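Local coordinates for putative transcriptional regulator (Clostridium difficile, PDB 3QI7), which is of unknown function but has a periplasmic-binding-protein-like fold and may be a lipoprotein that binds a small ligand such as a sugar, or a transcriptional regulator, at residues A[283-287]-A[367-371]. Residues are numbered along the deposited sequence; the frame is centred on the assembly and turned at random.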
ATOM      1  N   ASN A 283      -1.150  -7.012 -14.685  1.00 24.06           N
ATOM      2  CA  ASN A 283      -1.878  -5.848 -15.216  1.00 24.12           C
ATOM      3  C   ASN A 283      -2.238  -5.949 -16.693  1.00 23.74           C
ATOM      4  O   ASN A 283      -3.358  -5.582 -17.088  1.00 22.10           O
ATOM      5  CB  ASN A 283      -1.099  -4.577 -14.927  1.00 22.35           C
ATOM      6  CG  ASN A 283      -1.199  -4.183 -13.486  1.00 22.04           C
ATOM      7  OD1 ASN A 283      -2.163  -4.519 -12.831  1.00 24.78           O
ATOM      8  ND2 ASN A 283      -0.219  -3.447 -12.985  1.00 24.22           N
ATOM      9  N   ASP A 284      -1.295  -6.427 -17.501  1.00 23.08           N
ATOM     10  CA  ASP A 284      -1.577  -6.793 -18.905  1.00 25.39           C
ATOM     11  C   ASP A 284      -2.677  -7.846 -19.017  1.00 24.01           C
ATOM     12  O   ASP A 284      -3.557  -7.770 -19.880  1.00 24.37           O
ATOM     13  CB  ASP A 284      -0.312  -7.342 -19.580  1.00 28.60           C
ATOM     14  CG  ASP A 284       0.759  -6.270 -19.810  1.00 36.21           C
ATOM     15  OD1 ASP A 284       0.449  -5.073 -19.725  1.00 31.68           O
ATOM     16  OD2 ASP A 284       1.904  -6.637 -20.147  1.00 41.96           O
HETATM   17  N   MSE A 285      -2.636  -8.850 -18.160  1.00 23.74           N
HETATM   18  CA  MSE A 285      -3.662  -9.883 -18.198  1.00 25.00           C
HETATM   19  C   MSE A 285      -5.042  -9.320 -17.832  1.00 23.21           C
HETATM   20  O   MSE A 285      -6.009  -9.690 -18.450  1.00 22.78           O
HETATM   21  CB  MSE A 285      -3.301 -11.081 -17.303  1.00 24.48           C
HETATM   22  CG  MSE A 285      -2.175 -11.922 -17.843  1.00 30.09           C
HETATM   23 SE   MSE A 285      -1.594 -13.182 -16.477  0.75 41.51          SE
HETATM   24  CE  MSE A 285      -2.963 -14.507 -16.652  1.00 38.47           C
ATOM     25  N   ILE A 286      -5.113  -8.398 -16.864  1.00 21.15           N
ATOM     26  CA  ILE A 286      -6.369  -7.771 -16.458  1.00 20.27           C
ATOM     27  C   ILE A 286      -6.882  -6.890 -17.600  1.00 20.36           C
ATOM     28  O   ILE A 286      -8.054  -6.951 -17.933  1.00 20.29           O
ATOM     29  CB  ILE A 286      -6.222  -6.924 -15.143  1.00 20.39           C
ATOM     30  CG1 ILE A 286      -5.887  -7.842 -13.951  1.00 20.66           C
ATOM     31  CG2 ILE A 286      -7.527  -6.146 -14.853  1.00 21.72           C
ATOM     32  CD1 ILE A 286      -5.489  -7.089 -12.682  1.00 23.04           C
ATOM     33  N   SER A 287      -5.993  -6.150 -18.258  1.00 20.98           N
ATOM     34  CA  SER A 287      -6.424  -5.333 -19.410  1.00 21.49           C
ATOM     35  C   SER A 287      -6.971  -6.146 -20.555  1.00 21.39           C
ATOM     36  O   SER A 287      -7.919  -5.702 -21.201  1.00 22.54           O
ATOM     37  CB  SER A 287      -5.357  -4.389 -19.906  1.00 22.72           C
ATOM     38  OG  SER A 287      -4.962  -3.524 -18.848  1.00 24.27           O
ATOM     39  N   SER A 367       0.835   7.038  -9.467  1.00 21.38           N
ATOM     40  CA  SER A 367       0.124   7.393 -10.677  1.00 21.40           C
ATOM     41  C   SER A 367      -0.929   6.372 -10.987  1.00 21.21           C
ATOM     42  O   SER A 367      -0.817   5.207 -10.649  1.00 21.40           O
ATOM     43  CB  SER A 367       1.047   7.523 -11.885  1.00 25.67           C
ATOM     44  OG  SER A 367       1.729   8.757 -11.842  1.00 30.56           O
ATOM     45  N   GLN A 368      -1.975   6.855 -11.627  1.00 19.89           N
ATOM     46  CA  GLN A 368      -3.119   6.058 -11.969  1.00 18.04           C
ATOM     47  C   GLN A 368      -2.771   5.047 -13.050  1.00 19.72           C
ATOM     48  O   GLN A 368      -2.092   5.353 -14.013  1.00 19.71           O
ATOM     49  CB  GLN A 368      -4.231   6.968 -12.498  1.00 21.28           C
ATOM     50  CG  GLN A 368      -5.494   6.221 -12.827  1.00 18.63           C
ATOM     51  CD  GLN A 368      -6.566   7.112 -13.422  1.00 23.84           C
ATOM     52  OE1 GLN A 368      -6.280   7.946 -14.266  1.00 21.21           O
ATOM     53  NE2 GLN A 368      -7.803   6.867 -13.054  1.00 20.85           N
ATOM     54  N   LEU A 369      -3.320   3.852 -12.922  1.00 20.49           N
ATOM     55  CA  LEU A 369      -3.327   2.905 -14.033  1.00 20.87           C
ATOM     56  C   LEU A 369      -4.768   2.635 -14.379  1.00 20.79           C
ATOM     57  O   LEU A 369      -5.570   2.367 -13.484  1.00 19.27           O
ATOM     58  CB  LEU A 369      -2.592   1.616 -13.623  1.00 22.75           C
ATOM     59  CG  LEU A 369      -2.678   0.468 -14.646  1.00 27.48           C
ATOM     60  CD1 LEU A 369      -1.859   0.812 -15.909  1.00 29.67           C
ATOM     61  CD2 LEU A 369      -2.197  -0.842 -14.020  1.00 29.14           C
ATOM     62  N   ILE A 370      -5.121   2.751 -15.663  1.00 20.96           N
ATOM     63  CA  ILE A 370      -6.474   2.407 -16.102  1.00 22.84           C
ATOM     64  C   ILE A 370      -6.340   1.158 -16.960  1.00 21.08           C
ATOM     65  O   ILE A 370      -5.521   1.097 -17.854  1.00 22.43           O
ATOM     66  CB  ILE A 370      -7.179   3.565 -16.873  1.00 23.95           C
ATOM     67  CG1 ILE A 370      -7.348   4.811 -15.976  1.00 26.64           C
ATOM     68  CG2 ILE A 370      -8.535   3.109 -17.374  1.00 25.32           C
ATOM     69  CD1 ILE A 370      -7.692   6.082 -16.720  1.00 30.46           C
ATOM     70  N   TYR A 371      -7.080   0.132 -16.606  1.00 21.33           N
ATOM     71  CA  TYR A 371      -7.040  -1.138 -17.343  1.00 23.52           C
ATOM     72  C   TYR A 371      -7.601  -1.004 -18.753  1.00 27.20           C
ATOM     73  O   TYR A 371      -8.588  -0.299 -18.981  1.00 23.36           O
ATOM     74  CB  TYR A 371      -7.776  -2.221 -16.536  1.00 22.82           C
ATOM     75  CG  TYR A 371      -7.022  -2.588 -15.288  1.00 20.01           C
ATOM     76  CD1 TYR A 371      -5.751  -3.152 -15.373  1.00 21.23           C
ATOM     77  CD2 TYR A 371      -7.541  -2.336 -14.028  1.00 24.24           C
ATOM     78  CE1 TYR A 371      -5.035  -3.516 -14.241  1.00 19.53           C
ATOM     79  CE2 TYR A 371      -6.801  -2.636 -12.881  1.00 21.91           C
ATOM     80  CZ  TYR A 371      -5.555  -3.222 -13.001  1.00 23.70           C
ATOM     81  OH  TYR A 371      -4.865  -3.548 -11.882  1.00 23.11           O
ATOM     82  OXT TYR A 371      -7.059  -1.631 -19.688  1.00 29.65           O
TER
HETATM   83  O   HOH W   1      -8.231  -2.807 -21.652  1.00 36.17           O
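Tyr371, the last residue of the chain, lies against Ile286, Ser287 and Asn283 of helix 279-292 and illustrates how a C-terminus can be secured by both its side chain and its carboxylate. Tyr371 CB is 3.9 Å from Ser287 OG. With CG beside the backbone N (chi1 -69°) the side chain is sent along the helix, one ring face toward Ile286, whose CG2 sits over the centre in a CH-pi contact, 3.5 Å from the centroid and 13° off the normal. At the ring edge, Tyr371 CD1 lies 3.6 Å from Ser287 OG and CE1 3.4 Å from Asn283 OD1, both oxygens near the ring plane. Ile286 CD1 covers the phenol end on the same face, nearest Tyr371 OH at 3.7 Å. That OH ends 3.0 Å from Asn283 OD1, a probable hydrogen bond, though the hydroxyl proton could turn elsewhere. The amide of Asn283 is tilted 56° from the ring, and its ND2 meets Leu369 CD2 at 3.4 Å while making a weak hydrogen bond to Pro303 O. At the main-chain end, Tyr371 OXT probably accepts a hydrogen bond from Ser287 OG (2.9 Å), and a water donates to both OXT and Ser287 O. Tyr263 also meets the ring, and the Tyr371 backbone hydrogen-bonds to that of Leu299. The contact thus joins helix 279-292 to the end of strand 361-370, packing a helix against the C-terminal strand of a periplasmic-binding-protein-like fold.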